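Local coordinates for protein UTP--glucose-1-phosphate uridylyltransferase YngB (Bacillus subtilis, PDB 7O2N) that catalyses the formation of UDP-glucose and diphosphate from UTP and glucose 1-phosphate, a step toward the glycolipid anchor of lipoteichoic acid, at residues A[141-144]-A[145-148]; A[161-164]-A[165-168]. One frame throughout, in Å; residues are numbered along the deposited sequence.

Contact 1 (A[141-144]-A[145-148]); sequences ALRQ and LMDV
Arg-143 and Asp-147 form a salt bridge one turn apart on helix 141-152. NH1 of Arg-143 meets OD1 of Asp-147 at 2.6 Å. The guanidinium and carboxylate planes stand 80° apart, and OD2 of Asp-147 lies over one face of the guanidinium. Arg-143 has CG anti to its backbone N (chi1 -176°). A bend at chi2 then turns the chain along the helix to the acid.

The apolar contact is on the buried side. SD of Met-146 lies 4.0 Å from CG of Leu-142. CE of Met-146 comes to 4.0 Å from NH1 of Arg-143, so one methionine borders both Leu-142 and the arginine. Leu-142 and Leu-145 both pack on Val-208 of strand 206-210, and Leu-142 also reaches strand 125-129.

The backbone bonds are those of a helix turn. Met-146 N donates to Leu-142 O at 3.0 Å, while Asp-147 N to Arg-143 O and Val-148 N to Gln-144 O are weak. The amide of Gln-144 is held by two bonds: NE2 donates to Thr-139 O, just before the helix, and OE1 accepts from Glu-249 N.

This part of helix 141-152 is largely buried against the central sheet of the nucleotidyltransferase fold. Leu-142 and Leu-145 face the strands. The i to i+4 ion pair joins its two partly exposed residues, where the opposite charges probably stabilise each other.

Contact 2 (A[161-164]-A[165-168]); sequences SVLP and EDVS
Val-162 meets both Asp-166 and Val-167 where the chain folds back after strand 156-161. The tight part of the contact is this inner side of the turn, which has the buried Val-167. CG1 of Val-162 lies 4.1 Å from CG1 of Val-167, and the two side chains pass at a slant. CG2 of Val-162 sits 3.4 Å from OD2 of Asp-166 and also touches CB of the same residue. The two branches of one valine thus serve two partners: CG2, anti to the backbone N, reaches Asp-166, while CG1, between N and the carbonyl carbon, reaches Val-167.

Backbone bonds close the turn. Asp-166 N donates to Leu-163 O at 3.1 Å, with an N-H...O angle of 152°. The donor is tilted 33° from the carbonyl plane. Val-167 N reaches Pro-164 O in a weak bond of 3.4 Å. Both bonds span three residues, as in a 3-10 turn. Behind the turn, Val-162 packs on Ala-202 of strand 201-204 and on Tyr-170, and Val-167 touches Ala-197.

The outer side, with Leu-163 and Glu-165, is exposed to solvent. These two side chains lie side by side and point the same way. The bend at chi2 of Glu-165 (-89°) folds its carboxylate back, and OE2 comes to 3.4 Å from CB of Leu-163. Asp-166 lies at the border of the two sides: its OD2 is also 4.1 Å from CD1 of Leu-163, and it has a long, weak ion pair with Lys-169.

The turn is closed mainly by the Asp-166 N to Leu-163 O bond, with a weak second bond and the valine pair beside it. The carboxylate of Glu-165 makes carbon contacts here, and its charge is probably screened by solvent.

From the N terminus, the chain passes through the parallel strands of the central sheet and strand 133-136 before it reaches contact 1. Contact 1 spans about two turns of helix 141-152 and closes no long loop. The chain then runs through strand 156-161 and turns at contact 2, which opens the loop leading to strand 171-175. The two contacts are in series; neither nests in nor crosses the other. Their centres are about 23 Å apart, and their nearest atoms are about 11 Å apart. Contact 1 ties its helix to strands 125-129, 206-210 and 244-247. Contact 2 sits farther out, beside strand 201-204. Strand 156-161, which pairs with strands 201-204, 206-210 and 244-247, joins the two regions.

Contact 1 (A[141-144]-A[145-148])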
ATOM      1  N   ALA A 141     -10.894   5.473  20.589  1.00 59.12           N
ATOM      2  CA  ALA A 141     -10.811   6.922  20.705  1.00 59.56           C
ATOM      3  C   ALA A 141     -12.195   7.567  20.677  1.00 60.85           C
ATOM      4  O   ALA A 141     -12.515   8.344  21.572  1.00 55.86           O
ATOM      5  CB  ALA A 141      -9.915   7.475  19.626  1.00 65.49           C
ATOM      6  N   LEU A 142     -13.003   7.247  19.650  1.00 58.19           N
ATOM      7  CA  LEU A 142     -14.302   7.886  19.462  1.00 56.26           C
ATOM      8  C   LEU A 142     -15.237   7.618  20.641  1.00 57.45           C
ATOM      9  O   LEU A 142     -15.921   8.542  21.082  1.00 48.60           O
ATOM     10  CB  LEU A 142     -14.927   7.424  18.143  1.00 56.37           C
ATOM     11  CG  LEU A 142     -16.361   7.876  17.883  1.00 54.29           C
ATOM     12  CD1 LEU A 142     -16.388   9.357  17.533  1.00 52.94           C
ATOM     13  CD2 LEU A 142     -16.954   7.047  16.749  1.00 53.80           C
ATOM     14  N   ARG A 143     -15.250   6.365  21.136  1.00 57.76           N
ATOM     15  CA  ARG A 143     -16.048   5.982  22.294  1.00 59.23           C
ATOM     16  C   ARG A 143     -15.868   6.996  23.418  1.00 60.49           C
ATOM     17  O   ARG A 143     -16.817   7.308  24.118  1.00 61.94           O
ATOM     18  CB  ARG A 143     -15.554   4.658  22.879  1.00 60.86           C
ATOM     19  CG  ARG A 143     -16.405   4.154  24.031  1.00 57.53           C
ATOM     20  CD  ARG A 143     -17.284   3.078  23.446  1.00 76.67           C
ATOM     21  NE  ARG A 143     -18.375   2.684  24.319  1.00 91.23           N
ATOM     22  CZ  ARG A 143     -19.315   3.506  24.773  1.00 96.25           C
ATOM     23  NH1 ARG A 143     -19.301   4.784  24.449  1.00 88.60           N
ATOM     24  NH2 ARG A 143     -20.282   3.035  25.534  1.00113.00           N
ATOM     25  N   GLN A 144     -14.627   7.475  23.585  1.00 61.66           N
ATOM     26  CA  GLN A 144     -14.253   8.395  24.642  1.00 56.04           C
ATOM     27  C   GLN A 144     -14.922   9.751  24.440  1.00 57.62           C
ATOM     28  O   GLN A 144     -15.328  10.362  25.427  1.00 76.54           O
ATOM     29  CB  GLN A 144     -12.733   8.547  24.713  1.00 55.93           C
ATOM     30  CG  GLN A 144     -11.958   7.250  24.957  1.00 52.70           C
ATOM     31  CD  GLN A 144     -10.462   7.475  24.918  1.00 57.31           C
ATOM     32  OE1 GLN A 144      -9.972   8.609  25.045  1.00 52.00           O
ATOM     33  NE2 GLN A 144      -9.710   6.395  24.719  1.00 55.93           N
ATOM     34  N   LEU A 145     -15.022  10.217  23.183  1.00 57.77           N
ATOM     35  CA  LEU A 145     -15.732  11.449  22.849  1.00 58.72           C
ATOM     36  C   LEU A 145     -17.217  11.298  23.149  1.00 63.98           C
ATOM     37  O   LEU A 145     -17.866  12.267  23.564  1.00 64.28           O
ATOM     38  CB  LEU A 145     -15.589  11.742  21.354  1.00 58.19           C
ATOM     39  CG  LEU A 145     -14.399  12.592  20.943  1.00 63.25           C
ATOM     40  CD1 LEU A 145     -13.256  11.678  20.558  1.00 77.57           C
ATOM     41  CD2 LEU A 145     -14.770  13.478  19.766  1.00 60.69           C
ATOM     42  N   MET A 146     -17.734  10.081  22.885  1.00 63.83           N
ATOM     43  CA  MET A 146     -19.153   9.789  23.006  1.00 66.72           C
ATOM     44  C   MET A 146     -19.553   9.858  24.484  1.00 72.51           C
ATOM     45  O   MET A 146     -20.659  10.288  24.832  1.00 74.26           O
ATOM     46  CB  MET A 146     -19.499   8.411  22.420  1.00 60.35           C
ATOM     47  CG  MET A 146     -19.720   8.373  20.903  1.00 56.20           C
ATOM     48  SD  MET A 146     -19.477   6.687  20.162  1.00 65.24           S
ATOM     49  CE  MET A 146     -20.869   5.805  20.858  1.00 68.09           C
ATOM     50  N   ASP A 147     -18.615   9.459  25.354  1.00 70.16           N
ATOM     51  CA  ASP A 147     -18.870   9.368  26.780  1.00 63.52           C
ATOM     52  C   ASP A 147     -18.983  10.771  27.365  1.00 61.02           C
ATOM     53  O   ASP A 147     -19.844  11.013  28.214  1.00 65.45           O
ATOM     54  CB  ASP A 147     -17.926   8.367  27.444  1.00 59.18           C
ATOM     55  CG  ASP A 147     -18.264   6.954  27.022  1.00 71.74           C
ATOM     56  OD1 ASP A 147     -19.139   6.807  26.153  1.00 82.83           O
ATOM     57  OD2 ASP A 147     -17.662   6.014  27.557  1.00 85.77           O
ATOM     58  N   VAL A 148     -18.154  11.695  26.869  1.00 56.22           N
ATOM     59  CA  VAL A 148     -18.314  13.086  27.255  1.00 64.26           C
ATOM     60  C   VAL A 148     -19.629  13.627  26.689  1.00 69.28           C
ATOM     61  O   VAL A 148     -20.284  14.441  27.353  1.00 74.92           O
ATOM     62  CB  VAL A 148     -17.075  13.979  26.985  1.00 58.06           C
ATOM     63  CG1 VAL A 148     -15.998  13.266  26.178  1.00 62.34           C
ATOM     64  CG2 VAL A 148     -17.396  15.360  26.400  1.00 52.44           C
TER

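Contact 2 (A[161-164]-A[165-168])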
ATOM      1  N   SER A 161      -2.282  16.923  23.206  1.00 66.96           N
ATOM      2  CA  SER A 161      -1.354  18.041  23.159  1.00 71.33           C
ATOM      3  C   SER A 161      -0.270  17.793  22.109  1.00 75.43           C
ATOM      4  O   SER A 161      -0.019  16.662  21.695  1.00 66.84           O
ATOM      5  CB  SER A 161      -0.784  18.352  24.514  1.00 70.36           C
ATOM      6  OG  SER A 161      -0.917  17.226  25.360  1.00 93.57           O
ATOM      7  N   VAL A 162       0.365  18.880  21.674  1.00 76.19           N
ATOM      8  CA  VAL A 162       1.405  18.777  20.675  1.00 79.71           C
ATOM      9  C   VAL A 162       2.499  19.799  21.001  1.00 78.07           C
ATOM     10  O   VAL A 162       2.261  20.749  21.743  1.00 80.86           O
ATOM     11  CB  VAL A 162       0.792  18.902  19.266  1.00 80.48           C
ATOM     12  CG1 VAL A 162       0.174  20.262  18.985  1.00 72.29           C
ATOM     13  CG2 VAL A 162       1.784  18.515  18.181  1.00103.47           C
ATOM     14  N   LEU A 163       3.719  19.573  20.494  1.00 77.15           N
ATOM     15  CA  LEU A 163       4.817  20.494  20.752  1.00 74.92           C
ATOM     16  C   LEU A 163       4.508  21.806  20.040  1.00 75.77           C
ATOM     17  O   LEU A 163       3.931  21.780  18.960  1.00 78.51           O
ATOM     18  CB  LEU A 163       6.135  19.894  20.249  1.00 72.40           C
ATOM     19  CG  LEU A 163       6.273  18.373  20.357  1.00 88.10           C
ATOM     20  CD1 LEU A 163       7.256  17.829  19.324  1.00 65.86           C
ATOM     21  CD2 LEU A 163       6.657  17.926  21.772  1.00 91.09           C
ATOM     22  N   PRO A 164       4.823  22.977  20.645  1.00 77.88           N
ATOM     23  CA  PRO A 164       4.625  24.280  20.012  1.00 76.84           C
ATOM     24  C   PRO A 164       4.789  24.417  18.500  1.00 84.51           C
ATOM     25  O   PRO A 164       4.011  25.152  17.895  1.00 98.28           O
ATOM     26  CB  PRO A 164       5.596  25.219  20.751  1.00 66.34           C
ATOM     27  CG  PRO A 164       5.937  24.506  22.050  1.00 72.21           C
ATOM     28  CD  PRO A 164       5.283  23.136  22.030  1.00 76.71           C
ATOM     29  N   GLU A 165       5.789  23.750  17.901  1.00 82.05           N
ATOM     30  CA  GLU A 165       6.121  24.041  16.511  1.00 92.00           C
ATOM     31  C   GLU A 165       4.969  23.637  15.601  1.00 93.38           C
ATOM     32  O   GLU A 165       4.659  24.357  14.651  1.00 95.74           O
ATOM     33  CB  GLU A 165       7.429  23.408  16.033  1.00 95.32           C
ATOM     34  CG  GLU A 165       7.594  21.957  16.419  1.00102.02           C
ATOM     35  CD  GLU A 165       8.256  21.763  17.770  1.00112.55           C
ATOM     36  OE1 GLU A 165       9.168  20.921  17.842  1.00124.30           O
ATOM     37  OE2 GLU A 165       7.857  22.447  18.745  1.00112.71           O
ATOM     38  N   ASP A 166       4.319  22.520  15.950  1.00 93.79           N
ATOM     39  CA  ASP A 166       3.383  21.838  15.073  1.00 88.89           C
ATOM     40  C   ASP A 166       1.969  22.387  15.208  1.00 84.54           C
ATOM     41  O   ASP A 166       1.051  21.757  14.699  1.00 90.61           O
ATOM     42  CB  ASP A 166       3.271  20.344  15.379  1.00 82.05           C
ATOM     43  CG  ASP A 166       4.569  19.560  15.454  1.00 85.65           C
ATOM     44  OD1 ASP A 166       5.494  19.829  14.644  1.00 85.47           O
ATOM     45  OD2 ASP A 166       4.633  18.659  16.322  1.00 85.43           O
ATOM     46  N   VAL A 167       1.782  23.553  15.843  1.00 76.76           N
ATOM     47  CA  VAL A 167       0.424  23.996  16.128  1.00 72.09           C
ATOM     48  C   VAL A 167      -0.241  24.545  14.864  1.00 73.56           C
ATOM     49  O   VAL A 167      -1.468  24.605  14.766  1.00 82.64           O
ATOM     50  CB  VAL A 167       0.330  24.965  17.321  1.00 64.30           C
ATOM     51  CG1 VAL A 167       0.705  24.289  18.629  1.00 60.35           C
ATOM     52  CG2 VAL A 167       1.141  26.226  17.107  1.00 71.46           C
ATOM     53  N   SER A 168       0.586  24.912  13.884  1.00 76.02           N
ATOM     54  CA  SER A 168       0.082  25.435  12.624  1.00 77.33           C
ATOM     55  C   SER A 168      -0.354  24.296  11.706  1.00 72.28           C
ATOM     56  O   SER A 168      -0.746  24.529  10.572  1.00 77.17           O
ATOM     57  CB  SER A 168       1.102  26.314  11.961  1.00 80.26           C
ATOM     58  OG  SER A 168       1.091  27.616  12.529  1.00 88.98           O
TER